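Local coordinates for Sca-family protein (Rickettsia rickettsii, PDB 4LQ8), which probably takes part in adhesion-related interactions of the bacterium with its host cell, the chain being the N-terminal head region of this antigen, at residues T61-T66 against S236-M241; S178-T183 against T195-T200; K204-A209 against E332-G337; V216-Y221 against L244-T249; V257-H262 against K274-P279. One frame throughout, in Å; residues are numbered along the deposited sequence.

Contact 1 (T61-T66 against S236-M241)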
# COMPACT_ATOMS: atom_id res chain seq x y z
N THR A 61 19.20 7.63 4.95
CA THR A 61 17.94 8.35 4.75
C THR A 61 16.69 7.62 5.29
O THR A 61 15.59 8.19 5.19
CB THR A 61 17.78 8.74 3.26
OG1 THR A 61 17.69 7.56 2.46
CG2 THR A 61 18.90 9.65 2.76
N SER A 62 16.82 6.39 5.85
CA SER A 62 15.61 5.72 6.34
C SER A 62 15.79 4.91 7.62
O SER A 62 16.90 4.53 7.98
CB SER A 62 15.00 4.86 5.24
OG SER A 62 15.71 3.64 5.06
N ASP A 63 14.66 4.63 8.30
CA ASP A 63 14.69 3.83 9.52
C ASP A 63 14.49 2.31 9.19
O ASP A 63 14.24 1.99 8.02
CB ASP A 63 13.72 4.41 10.57
CG ASP A 63 12.23 4.14 10.47
OD1 ASP A 63 11.85 3.08 9.96
OD2 ASP A 63 11.46 4.91 11.06
N PRO A 64 14.65 1.38 10.16
CA PRO A 64 14.52 -0.06 9.83
C PRO A 64 13.16 -0.53 9.31
O PRO A 64 13.13 -1.49 8.56
CB PRO A 64 14.89 -0.77 11.14
CG PRO A 64 15.60 0.25 11.95
CD PRO A 64 14.98 1.56 11.59
N ILE A 65 12.06 0.14 9.69
CA ILE A 65 10.73 -0.26 9.23
C ILE A 65 10.57 0.08 7.76
O ILE A 65 10.19 -0.78 6.97
CB ILE A 65 9.57 0.35 10.08
CG1 ILE A 65 9.84 0.25 11.63
CG2 ILE A 65 8.20 -0.21 9.68
CD1 ILE A 65 10.29 -0.99 12.20
N THR A 66 10.85 1.34 7.39
CA THR A 66 10.76 1.84 6.01
C THR A 66 11.65 0.98 5.12
O THR A 66 11.18 0.53 4.07
CB THR A 66 11.17 3.30 5.95
OG1 THR A 66 10.51 4.02 6.99
CG2 THR A 66 10.90 3.94 4.59
N SER A 236 8.58 9.59 14.85
CA SER A 236 8.33 8.71 13.71
C SER A 236 7.10 7.88 14.02
O SER A 236 6.76 7.66 15.19
CB SER A 236 9.52 7.78 13.47
OG SER A 236 10.70 8.54 13.27
N MET A 237 6.44 7.39 12.97
CA MET A 237 5.22 6.62 13.09
C MET A 237 5.07 5.70 11.89
O MET A 237 5.25 6.14 10.76
CB MET A 237 4.05 7.62 13.21
CG MET A 237 2.67 7.03 13.15
SD MET A 237 1.39 8.32 13.27
CE MET A 237 1.51 9.08 11.69
N HIS A 238 4.75 4.43 12.14
CA HIS A 238 4.50 3.47 11.05
C HIS A 238 3.15 2.85 11.29
O HIS A 238 2.83 2.45 12.41
CB HIS A 238 5.60 2.41 10.95
CG HIS A 238 6.96 3.00 10.73
ND1 HIS A 238 7.44 3.26 9.46
CD2 HIS A 238 7.88 3.38 11.64
CE1 HIS A 238 8.63 3.79 9.64
NE2 HIS A 238 8.94 3.88 10.93
N LEU A 239 2.33 2.82 10.24
CA LEU A 239 0.97 2.33 10.32
C LEU A 239 0.75 1.19 9.38
O LEU A 239 1.21 1.23 8.24
CB LEU A 239 -0.02 3.45 9.95
CG LEU A 239 0.10 4.78 10.74
CD1 LEU A 239 -0.84 5.81 10.14
CD2 LEU A 239 -0.19 4.55 12.24
N SER A 240 0.05 0.14 9.86
CA SER A 240 -0.29 -1.05 9.06
C SER A 240 -1.78 -1.29 9.23
O SER A 240 -2.19 -1.75 10.28
CB SER A 240 0.50 -2.27 9.51
OG SER A 240 1.88 -2.16 9.18
N MET A 241 -2.58 -0.94 8.22
CA MET A 241 -4.03 -1.07 8.24
C MET A 241 -4.46 -2.23 7.39
O MET A 241 -4.21 -2.27 6.18
CB MET A 241 -4.70 0.27 7.83
CG MET A 241 -4.26 1.47 8.71
SD MET A 241 -4.67 1.31 10.48
CE MET A 241 -4.06 2.86 11.10

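Contact 2 (S178-T183 against T195-T200)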
# COMPACT_ATOMS: atom_id res chain seq x y z
N SER A 178 -21.86 6.96 15.10
CA SER A 178 -21.82 5.50 14.97
C SER A 178 -20.85 4.96 13.88
O SER A 178 -20.40 3.82 13.99
CB SER A 178 -23.22 4.96 14.73
OG SER A 178 -23.77 5.47 13.52
N ASP A 179 -20.55 5.76 12.86
CA ASP A 179 -19.66 5.37 11.75
C ASP A 179 -18.19 5.76 12.01
O ASP A 179 -17.36 5.58 11.13
CB ASP A 179 -20.16 6.00 10.44
CG ASP A 179 -20.27 7.53 10.42
OD1 ASP A 179 -20.30 8.14 11.50
OD2 ASP A 179 -20.35 8.11 9.32
N LEU A 180 -17.87 6.31 13.18
CA LEU A 180 -16.49 6.75 13.44
C LEU A 180 -15.81 6.07 14.59
O LEU A 180 -16.45 5.70 15.59
CB LEU A 180 -16.41 8.28 13.67
CG LEU A 180 -17.03 9.22 12.60
CD1 LEU A 180 -17.02 10.69 13.08
CD2 LEU A 180 -16.29 9.12 11.25
N ARG A 181 -14.48 5.91 14.43
CA ARG A 181 -13.54 5.48 15.45
C ARG A 181 -12.34 6.38 15.29
O ARG A 181 -12.10 6.91 14.20
CB ARG A 181 -13.11 4.01 15.33
CG ARG A 181 -14.13 2.97 15.74
CD ARG A 181 -13.78 1.74 14.92
NE ARG A 181 -13.29 0.66 15.73
CZ ARG A 181 -12.47 -0.31 15.31
NH1 ARG A 181 -11.97 -0.28 14.08
NH2 ARG A 181 -12.11 -1.27 16.14
N ALA A 182 -11.59 6.56 16.36
CA ALA A 182 -10.41 7.40 16.36
C ALA A 182 -9.35 6.81 17.25
O ALA A 182 -9.68 6.06 18.17
CB ALA A 182 -10.77 8.81 16.83
N THR A 183 -8.09 7.12 16.96
CA THR A 183 -6.96 6.70 17.78
C THR A 183 -5.95 7.84 17.89
O THR A 183 -5.54 8.40 16.88
CB THR A 183 -6.35 5.34 17.36
OG1 THR A 183 -5.47 4.88 18.38
CG2 THR A 183 -5.62 5.39 16.01
N THR A 195 -3.98 12.27 15.50
CA THR A 195 -5.13 11.44 15.83
C THR A 195 -5.63 10.92 14.50
O THR A 195 -5.72 11.68 13.54
CB THR A 195 -6.19 12.17 16.67
OG1 THR A 195 -5.56 12.70 17.84
CG2 THR A 195 -7.33 11.25 17.11
N LEU A 196 -5.86 9.60 14.39
CA LEU A 196 -6.32 9.01 13.14
C LEU A 196 -7.82 8.82 13.19
O LEU A 196 -8.34 8.34 14.20
CB LEU A 196 -5.62 7.66 12.85
CG LEU A 196 -4.08 7.70 12.71
CD1 LEU A 196 -3.52 6.31 12.76
CD2 LEU A 196 -3.67 8.39 11.41
N ASN A 197 -8.52 9.27 12.14
CA ASN A 197 -9.97 9.13 12.03
C ASN A 197 -10.30 7.99 11.08
O ASN A 197 -9.85 8.00 9.95
CB ASN A 197 -10.61 10.44 11.53
CG ASN A 197 -12.12 10.39 11.53
OD1 ASN A 197 -12.76 10.33 12.59
ND2 ASN A 197 -12.70 10.30 10.33
N GLU A 198 -11.10 7.03 11.53
CA GLU A 198 -11.55 5.91 10.72
C GLU A 198 -13.07 6.09 10.49
O GLU A 198 -13.84 6.06 11.45
CB GLU A 198 -11.27 4.58 11.43
CG GLU A 198 -11.66 3.34 10.65
CD GLU A 198 -11.96 2.15 11.53
OE1 GLU A 198 -12.96 2.21 12.28
OE2 GLU A 198 -11.19 1.16 11.49
N THR A 199 -13.48 6.23 9.22
CA THR A 199 -14.89 6.36 8.84
C THR A 199 -15.31 5.05 8.22
O THR A 199 -14.70 4.62 7.24
CB THR A 199 -15.11 7.53 7.84
OG1 THR A 199 -14.57 8.72 8.41
CG2 THR A 199 -16.60 7.75 7.51
N THR A 200 -16.33 4.40 8.80
CA THR A 200 -16.87 3.16 8.23
C THR A 200 -18.11 3.57 7.39
O THR A 200 -18.95 4.31 7.86
CB THR A 200 -17.21 2.16 9.34
OG1 THR A 200 -16.00 1.73 9.94
CG2 THR A 200 -17.95 0.93 8.82

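Contact 3 (K204-A209 against E332-G337)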
# COMPACT_ATOMS: atom_id res chain seq x y z
N LYS A 204 -23.64 2.83 1.70
CA LYS A 204 -23.41 3.09 0.29
C LYS A 204 -22.98 1.78 -0.42
O LYS A 204 -21.82 1.64 -0.82
CB LYS A 204 -22.40 4.25 0.10
CG LYS A 204 -22.42 4.81 -1.30
CD LYS A 204 -21.51 6.02 -1.48
CE LYS A 204 -21.35 6.24 -2.97
NZ LYS A 204 -20.72 7.55 -3.27
N PRO A 205 -23.89 0.78 -0.55
CA PRO A 205 -23.46 -0.47 -1.23
C PRO A 205 -23.14 -0.21 -2.71
O PRO A 205 -23.69 0.70 -3.35
CB PRO A 205 -24.69 -1.38 -1.09
CG PRO A 205 -25.86 -0.44 -0.94
CD PRO A 205 -25.32 0.74 -0.17
N PHE A 206 -22.22 -1.02 -3.23
CA PHE A 206 -21.85 -0.98 -4.64
C PHE A 206 -21.35 -2.35 -5.04
O PHE A 206 -20.92 -3.13 -4.18
CB PHE A 206 -20.81 0.13 -4.93
CG PHE A 206 -19.47 -0.05 -4.27
CD1 PHE A 206 -18.45 -0.74 -4.92
CD2 PHE A 206 -19.22 0.47 -3.01
CE1 PHE A 206 -17.22 -0.93 -4.31
CE2 PHE A 206 -17.98 0.29 -2.39
CZ PHE A 206 -16.98 -0.38 -3.07
N THR A 207 -21.39 -2.64 -6.33
CA THR A 207 -20.90 -3.88 -6.91
C THR A 207 -19.68 -3.60 -7.79
O THR A 207 -19.66 -2.64 -8.57
CB THR A 207 -22.01 -4.61 -7.69
OG1 THR A 207 -23.03 -4.99 -6.77
CG2 THR A 207 -21.51 -5.85 -8.43
N LEU A 208 -18.68 -4.46 -7.68
CA LEU A 208 -17.50 -4.41 -8.52
C LEU A 208 -17.34 -5.77 -9.21
O LEU A 208 -18.12 -6.69 -8.95
CB LEU A 208 -16.23 -3.96 -7.74
CG LEU A 208 -15.89 -4.65 -6.43
CD1 LEU A 208 -15.29 -6.04 -6.69
CD2 LEU A 208 -14.90 -3.81 -5.62
N ALA A 209 -16.38 -5.89 -10.11
CA ALA A 209 -16.17 -7.16 -10.79
C ALA A 209 -14.75 -7.64 -10.58
O ALA A 209 -13.83 -6.82 -10.57
CB ALA A 209 -16.48 -7.04 -12.27
N GLU A 332 -11.39 1.53 -11.64
CA GLU A 332 -12.21 0.51 -12.30
C GLU A 332 -13.66 0.89 -12.22
O GLU A 332 -14.03 1.72 -11.40
CB GLU A 332 -11.97 -0.88 -11.66
CG GLU A 332 -10.58 -1.45 -11.87
CD GLU A 332 -10.17 -1.83 -13.29
OE1 GLU A 332 -11.02 -1.74 -14.21
OE2 GLU A 332 -9.00 -2.21 -13.49
N ASP A 333 -14.46 0.27 -13.07
CA ASP A 333 -15.89 0.50 -13.15
C ASP A 333 -16.66 -0.15 -11.99
O ASP A 333 -16.28 -1.23 -11.53
CB ASP A 333 -16.41 -0.03 -14.49
CG ASP A 333 -17.61 0.71 -15.01
OD1 ASP A 333 -17.90 1.82 -14.50
OD2 ASP A 333 -18.26 0.19 -15.94
N ILE A 334 -17.71 0.51 -11.51
CA ILE A 334 -18.55 -0.03 -10.45
C ILE A 334 -20.01 0.33 -10.70
O ILE A 334 -20.29 1.23 -11.50
CB ILE A 334 -18.11 0.36 -9.01
CG1 ILE A 334 -18.22 1.88 -8.75
CG2 ILE A 334 -16.73 -0.20 -8.64
CD1 ILE A 334 -18.35 2.21 -7.18
N ILE A 335 -20.93 -0.35 -10.00
CA ILE A 335 -22.36 -0.08 -10.01
C ILE A 335 -22.69 0.37 -8.59
O ILE A 335 -22.48 -0.40 -7.65
CB ILE A 335 -23.19 -1.31 -10.42
CG1 ILE A 335 -22.62 -1.97 -11.70
CG2 ILE A 335 -24.67 -0.92 -10.57
CD1 ILE A 335 -23.18 -3.42 -12.05
N ILE A 336 -23.15 1.59 -8.43
CA ILE A 336 -23.48 2.11 -7.11
C ILE A 336 -24.96 1.89 -6.85
O ILE A 336 -25.78 2.32 -7.66
CB ILE A 336 -23.03 3.60 -6.93
CG1 ILE A 336 -21.50 3.73 -7.14
CG2 ILE A 336 -23.42 4.12 -5.54
CD1 ILE A 336 -21.05 5.03 -7.75
N GLY A 337 -25.28 1.25 -5.72
CA GLY A 337 -26.67 0.98 -5.36
C GLY A 337 -26.90 -0.47 -4.97
O GLY A 337 -25.95 -1.19 -4.73
O HOH W 1 -24.51 -3.49 -5.03
O HOH W 2 -14.77 -3.30 -10.85

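Contact 4 (V216-Y221 against L244-T249)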
# COMPACT_ATOMS: atom_id res chain seq x y z
N VAL A 216 -19.16 -8.82 -7.23
CA VAL A 216 -19.06 -8.90 -5.77
C VAL A 216 -19.66 -7.62 -5.19
O VAL A 216 -19.25 -6.51 -5.56
CB VAL A 216 -17.57 -9.09 -5.30
CG1 VAL A 216 -17.45 -9.03 -3.78
CG2 VAL A 216 -16.96 -10.39 -5.83
N GLN A 217 -20.62 -7.77 -4.26
CA GLN A 217 -21.17 -6.61 -3.58
C GLN A 217 -20.31 -6.25 -2.38
O GLN A 217 -20.00 -7.13 -1.57
CB GLN A 217 -22.62 -6.81 -3.14
CG GLN A 217 -23.19 -5.47 -2.60
CD GLN A 217 -24.62 -5.54 -2.21
OE1 GLN A 217 -24.94 -5.74 -1.04
NE2 GLN A 217 -25.52 -5.34 -3.17
N ILE A 218 -19.95 -4.96 -2.25
CA ILE A 218 -19.24 -4.43 -1.10
C ILE A 218 -20.33 -3.81 -0.25
O ILE A 218 -20.92 -2.80 -0.64
CB ILE A 218 -18.13 -3.39 -1.49
CG1 ILE A 218 -17.07 -3.99 -2.46
CG2 ILE A 218 -17.48 -2.74 -0.23
CD1 ILE A 218 -16.25 -5.21 -1.95
N SER A 219 -20.65 -4.42 0.88
CA SER A 219 -21.71 -3.91 1.75
C SER A 219 -21.16 -3.00 2.86
O SER A 219 -21.92 -2.28 3.48
CB SER A 219 -22.55 -5.06 2.31
OG SER A 219 -21.73 -6.01 2.96
N SER A 220 -19.83 -3.00 3.07
CA SER A 220 -19.22 -2.12 4.07
C SER A 220 -17.74 -1.98 3.77
O SER A 220 -17.10 -2.94 3.34
CB SER A 220 -19.42 -2.67 5.48
OG SER A 220 -18.96 -1.77 6.47
N TYR A 221 -17.19 -0.79 4.02
CA TYR A 221 -15.76 -0.51 3.85
C TYR A 221 -15.40 0.63 4.79
O TYR A 221 -16.29 1.26 5.36
CB TYR A 221 -15.38 -0.19 2.37
CG TYR A 221 -15.95 1.11 1.85
CD1 TYR A 221 -15.26 2.31 2.00
CD2 TYR A 221 -17.18 1.15 1.20
CE1 TYR A 221 -15.77 3.51 1.51
CE2 TYR A 221 -17.70 2.35 0.70
CZ TYR A 221 -16.98 3.52 0.84
OH TYR A 221 -17.51 4.71 0.42
N LEU A 244 -10.05 -5.13 4.35
CA LEU A 244 -11.31 -5.66 4.87
C LEU A 244 -11.97 -6.48 3.79
O LEU A 244 -11.90 -6.11 2.61
CB LEU A 244 -12.28 -4.55 5.31
CG LEU A 244 -11.92 -3.73 6.55
CD1 LEU A 244 -13.02 -2.73 6.86
CD2 LEU A 244 -11.69 -4.63 7.78
N LYS A 245 -12.69 -7.54 4.19
CA LYS A 245 -13.47 -8.36 3.28
C LYS A 245 -14.68 -7.55 2.76
O LYS A 245 -14.96 -6.48 3.31
CB LYS A 245 -13.94 -9.65 3.98
CG LYS A 245 -12.78 -10.54 4.45
CD LYS A 245 -13.22 -11.96 4.74
CE LYS A 245 -13.79 -12.14 6.11
NZ LYS A 245 -14.38 -13.49 6.29
N ALA A 246 -15.40 -8.07 1.73
CA ALA A 246 -16.57 -7.39 1.13
C ALA A 246 -17.66 -6.99 2.14
O ALA A 246 -18.37 -6.01 1.89
CB ALA A 246 -17.18 -8.23 0.01
N ASP A 247 -17.80 -7.73 3.26
CA ASP A 247 -18.83 -7.43 4.28
C ASP A 247 -18.27 -6.56 5.43
O ASP A 247 -18.90 -6.43 6.47
CB ASP A 247 -19.44 -8.75 4.83
CG ASP A 247 -18.46 -9.68 5.57
OD1 ASP A 247 -17.28 -9.31 5.72
OD2 ASP A 247 -18.88 -10.79 5.97
N GLY A 248 -17.07 -6.02 5.23
CA GLY A 248 -16.42 -5.15 6.20
C GLY A 248 -15.73 -5.83 7.38
O GLY A 248 -15.32 -5.15 8.31
N THR A 249 -15.60 -7.16 7.36
CA THR A 249 -14.92 -7.88 8.45
C THR A 249 -13.44 -8.11 8.11
O THR A 249 -13.04 -8.10 6.94
CB THR A 249 -15.63 -9.21 8.79
OG1 THR A 249 -15.58 -10.05 7.65
CG2 THR A 249 -17.07 -9.02 9.21
O HOH W 3 -14.81 -3.86 2.30
O HOH W 4 -16.22 -2.19 7.62

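Contact 5 (V257-H262 against K274-P279)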
# COMPACT_ATOMS: atom_id res chain seq x y z
N VAL A 257 -3.51 -8.86 4.03
CA VAL A 257 -2.66 -7.89 3.34
C VAL A 257 -3.01 -6.53 3.93
O VAL A 257 -4.04 -6.41 4.59
CB VAL A 257 -2.70 -7.93 1.81
CG1 VAL A 257 -1.93 -9.15 1.30
CG2 VAL A 257 -4.13 -7.90 1.29
N TYR A 258 -2.14 -5.54 3.75
CA TYR A 258 -2.25 -4.24 4.41
C TYR A 258 -1.92 -3.06 3.53
O TYR A 258 -1.23 -3.18 2.52
CB TYR A 258 -1.22 -4.21 5.58
CG TYR A 258 -1.40 -5.31 6.61
CD1 TYR A 258 -0.90 -6.59 6.40
CD2 TYR A 258 -2.06 -5.07 7.81
CE1 TYR A 258 -1.14 -7.63 7.30
CE2 TYR A 258 -2.26 -6.08 8.75
CZ TYR A 258 -1.81 -7.36 8.48
OH TYR A 258 -1.99 -8.37 9.39
N PHE A 259 -2.42 -1.89 3.95
CA PHE A 259 -2.03 -0.61 3.42
C PHE A 259 -1.10 -0.08 4.51
O PHE A 259 -1.50 -0.04 5.67
CB PHE A 259 -3.21 0.34 3.18
CG PHE A 259 -2.71 1.67 2.66
CD1 PHE A 259 -2.28 1.82 1.35
CD2 PHE A 259 -2.64 2.78 3.51
CE1 PHE A 259 -1.78 3.04 0.89
CE2 PHE A 259 -2.15 4.01 3.04
CZ PHE A 259 -1.72 4.13 1.74
N THR A 260 0.16 0.25 4.17
CA THR A 260 1.09 0.75 5.17
C THR A 260 1.49 2.17 4.85
O THR A 260 1.46 2.56 3.69
CB THR A 260 2.30 -0.21 5.40
OG1 THR A 260 3.21 -0.09 4.31
CG2 THR A 260 1.88 -1.70 5.61
N ALA A 261 1.86 2.95 5.89
CA ALA A 261 2.28 4.34 5.76
C ALA A 261 3.44 4.55 6.74
O ALA A 261 3.37 4.13 7.90
CB ALA A 261 1.11 5.28 6.04
N HIS A 262 4.52 5.16 6.24
CA HIS A 262 5.80 5.31 6.94
C HIS A 262 6.21 6.75 7.07
O HIS A 262 6.49 7.42 6.09
CB HIS A 262 6.85 4.45 6.21
CG HIS A 262 6.34 3.06 6.00
ND1 HIS A 262 6.31 2.15 7.05
CD2 HIS A 262 5.73 2.52 4.92
CE1 HIS A 262 5.72 1.07 6.56
NE2 HIS A 262 5.36 1.25 5.28
N LYS A 274 7.40 9.29 4.23
CA LYS A 274 8.51 8.86 3.37
C LYS A 274 8.13 7.74 2.43
O LYS A 274 8.77 7.55 1.38
CB LYS A 274 9.70 8.38 4.26
CG LYS A 274 10.27 9.46 5.21
CD LYS A 274 11.13 10.48 4.50
CE LYS A 274 11.59 11.58 5.42
NZ LYS A 274 12.40 12.59 4.69
N GLU A 275 7.14 6.94 2.83
CA GLU A 275 6.80 5.75 2.05
C GLU A 275 5.44 5.25 2.40
O GLU A 275 4.94 5.48 3.49
CB GLU A 275 7.84 4.65 2.39
CG GLU A 275 8.15 3.67 1.28
CD GLU A 275 8.68 4.29 0.00
OE1 GLU A 275 7.86 4.59 -0.89
OE2 GLU A 275 9.91 4.51 -0.11
N ILE A 276 4.84 4.55 1.44
CA ILE A 276 3.59 3.82 1.59
C ILE A 276 3.77 2.48 0.89
O ILE A 276 4.73 2.31 0.12
CB ILE A 276 2.33 4.57 1.08
CG1 ILE A 276 2.36 4.79 -0.48
CG2 ILE A 276 2.08 5.88 1.86
CD1 ILE A 276 1.01 5.29 -1.10
N SER A 277 2.88 1.54 1.14
CA SER A 277 2.87 0.27 0.41
C SER A 277 1.48 -0.31 0.43
O SER A 277 0.68 0.02 1.31
CB SER A 277 3.88 -0.73 0.98
OG SER A 277 3.36 -1.52 2.03
N SER A 278 1.23 -1.23 -0.49
CA SER A 278 -0.01 -1.97 -0.56
C SER A 278 0.18 -3.15 -1.48
O SER A 278 1.13 -3.14 -2.28
CB SER A 278 -1.14 -1.07 -1.08
OG SER A 278 -1.11 -0.94 -2.49
N PRO A 279 -0.74 -4.14 -1.48
CA PRO A 279 -0.73 -5.15 -2.55
C PRO A 279 -0.89 -4.45 -3.91
O PRO A 279 -1.55 -3.39 -3.98
CB PRO A 279 -1.97 -6.01 -2.27
CG PRO A 279 -2.36 -5.69 -0.90
CD PRO A 279 -1.94 -4.30 -0.63

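Contact 1 (T61-T66 against S236-M241)
This is a buried helix-to-sheet contact in which an N-cap aspartate, Asp63, grips His238 of strand 236-245 just where helix 64-90 begins. The carboxylate does two jobs. Its OD1 takes the amide hydrogens of Ile65 and Thr66, which reach it from opposite faces of the carboxylate plane, and so closes the first turn of the helix. Its OD2 uses the syn lone pair to accept from His238 NE2 at 2.7 Å, with the oxygen lying within 2° of the ring plane. Asp63 can serve both because chi1 of 79° sets CG between its own backbone N and carbonyl carbon, turning the group back over the helix start. The carboxylate and imidazole planes are inclined by 63°. A carboxylate at this distance would probably stabilise the proton on NE2. The other ring nitrogen, ND1, is hydrogen-bonded to His262 ND1, so both ring nitrogens have partners. Thr66 OG1, itself bonded to Glu264, lies at the ring edge 3.3 Å from His238 CE1. One face is closed by Ile65, whose two branches spread over that face: CG2 is 3.6 Å from His238 ND1 and CG1 is 3.7 Å from His238 CD2. Between them Ile65 CB makes a CH-pi contact, 3.5 Å from the His238 ring centroid and almost on the ring normal.

Contact 2 (S178-T183 against T195-T200)
Residues Leu180 to Thr183 and Leu196 to Thr199 pair as the two antiparallel strands of a beta hairpin, their short axes 4.7 Å apart and their directions 161° from each other. Arg181 with Glu198 and Thr183 with Leu196 are the hydrogen-bonded pairs, each joined by two backbone bonds, while Leu180-Thr199 and Ala182-Asn197 are non-hydrogen-bonded. Beyond the Leu180-Thr199 pair, Thr200 N donates to Asp179 O at 2.8 Å, holding the chain together where strand 180-186 starts. Side chains alternate between two faces. On that of Leu180, the CD2 methyl leans across to Thr199, 3.3 Å from its OG1, and also meets Asn197 ND2 at 3.9 Å. Ala182, on the same face, sets its small CB near the backbone of Leu196. On the other face Thr183 and Leu196 lie alongside each other, Thr183 CG2 being 3.9 Å from Leu196 CB. The torsion of Thr183 (chi1 -167°) turns OG1 anti to the backbone N, where it bonds to Gln170 O, and leaves the methyl for the leucine. Next to them Arg181 and Glu198 run side by side. Arg181 NH1 reaches Glu198 OE2 at 3.1 Å in a salt bridge whose hydrogen bond is weak, with the carboxylate at the guanidinium edge and the two planes 28° apart. Glu198 OE2 also pairs with Arg222, and Trp171 touches both members of the pair. A carboxylate between two arginines is probably kept ionised, linking neighbouring strands electrostatically through a buried carboxylate.

Contact 3 (K204-A209 against E332-G337)
Strand 206-209 and strand 335-336 pair antiparallel, with the touching parts of the two segments 143° apart in direction. Thr207 and Ile335 form the hydrogen-bonded pair, with Thr207 N to Ile335 O at 2.8 Å and Ile335 N to Thr207 O at 3.0 Å. Phe206 and Ile336 make the adjoining non-hydrogen-bonded pair, and Gly337 N donates to Pro205 O to finish the run. Two waters extend the pairing. One donates to Gly337 O and is hydrogen-bonded to Thr207 OG1, while the other joins Ala209 N to Asp333 O at the opposite end. The apolar weight falls on Ile334, which splits its branches between two partners. With chi1 of 65°, CG1 sits between backbone N and carbonyl carbon, and its terminal CD1 approaches the Phe206 ring obliquely, 3.7 Å from Phe206 CD1. The other branch, CG2, packs 3.9 Å from Leu208 CB. Farther along, the extended chain of Lys204 passes Ile336, bringing Lys204 CE within 3.9 Å of Ile336 CG2. Phe206 also touches Ile218, Ile292 and Ala285, so its ring is part of a wider apolar layer. Through this pairing the strand near the C-terminus is laid beside 206-209 as an outermost strand, within this chain, of the six-stranded antiparallel sheet, an edge strand contributed from far along the sequence.

Contact 4 (V216-Y221 against L244-T249)
A type I beta turn from Lys245 to Gly248, at the end of strand 236-245, is set against the irregular middle of strand 215-224, Ala246 being the residue that meets Ile218 and Ser219. Its carbonyl oxygen accepts from Ser219 N at 3.0 Å, a bond bent to 145° at the hydrogen. The methyl of Ala246 fits between side chains and backbone of the strand: CB is 3.7 Å from Ile218 CD1, 3.9 Å from Val216 CG1 and 3.4 Å from Gln217 O. Ile218 delivers that terminal methyl by bending twice, with chi1 and chi2 both near -60°. Ser220 meets the turn farther on, where its CB packs beside Asp247 O and Gly248 CA; Gly248, at a positive phi of 80°, has no side chain to stand in the way. Two waters also bridge the segments. One donates to both Ser220 O and Lys245 O, and a second donates to Gly248 O while hydrogen-bonded to Ser220 OG. The turn is stiffened from within by Gly248 N bonding to Lys245 O, and by Asp247, whose OD1 accepts from Thr249 N at 3.2 Å in an Asx turn and from Thr249 OG1 at 2.7 Å. Ser219 OG rests against Asp247 CA. Around this surface contact, strand 206-209 borders Val216 and Ile218 through Leu208 and Phe206, whereas Ile301 of strand 300-304 touches the same two residues, so the turn lies between strands of the two sheets.

Contact 5 (V257-H262 against K274-P279)
The imidazole of His262 lies with its edge toward the partner strand, CD2 being 3.4 Å from Glu275 O, close to the ring plane. Its NE2 pairs with Thr260 OG1. The Phe259 ring has Ser278 CB at its edge, 3.9 Å from Phe259 CD1, and is met obliquely by Ile276 CD1; the ring of Phe226 also meets it, with planes about 55° apart. The Phe259 ring is carried there by a CG anti to the backbone N (chi1 178°). Thr260 OG1 lies 2.7 Å from Ser277 OG, where either hydroxyl could donate, and since Ser277 OG also bonds to Tyr149 OH, a polar chain runs from the histidine to helix 135-155. Where 257-262 begins and 274-279 ends, Val257 CB packs 3.5 Å from Pro279 CG. The backbones pair antiparallel, with Thr260 N to Ser277 O at 2.9 Å and a return bond from Ser277 N to Thr260 O. The backbone oxygen of His262 accepts from Lys274 N at 2.8 Å and weakly from Glu275 N. With Lys274 and Glu275 both set opposite His262, this is a classic beta bulge in the hairpin of strands 258-265 and 271-277.

In the fold
Contacts 1 and 5, their centres about 9 Å apart, both reach the nine-stranded mixed sheet, where strands 236-245 and 258-265 are neighbours. Contacts 2, 3 and 4 all reach the six-stranded antiparallel sheet: contact 2 is a hairpin within it, contact 3 adds its edge strand, and contact 4 brings a turn at the end of strand 236-245 against strand 215-224. That strand 236-245 serves both contact 1 and contact 4, whose centres are about 28 Å apart, and so ties the two sheets together. Leu196 of contact 2 packs on Leu239 and Met241 of contact 1. Along the chain, contact 3 encloses contacts 4 and 5, while contact 1 encloses contact 2, so parts distant in sequence are brought together across both sheets.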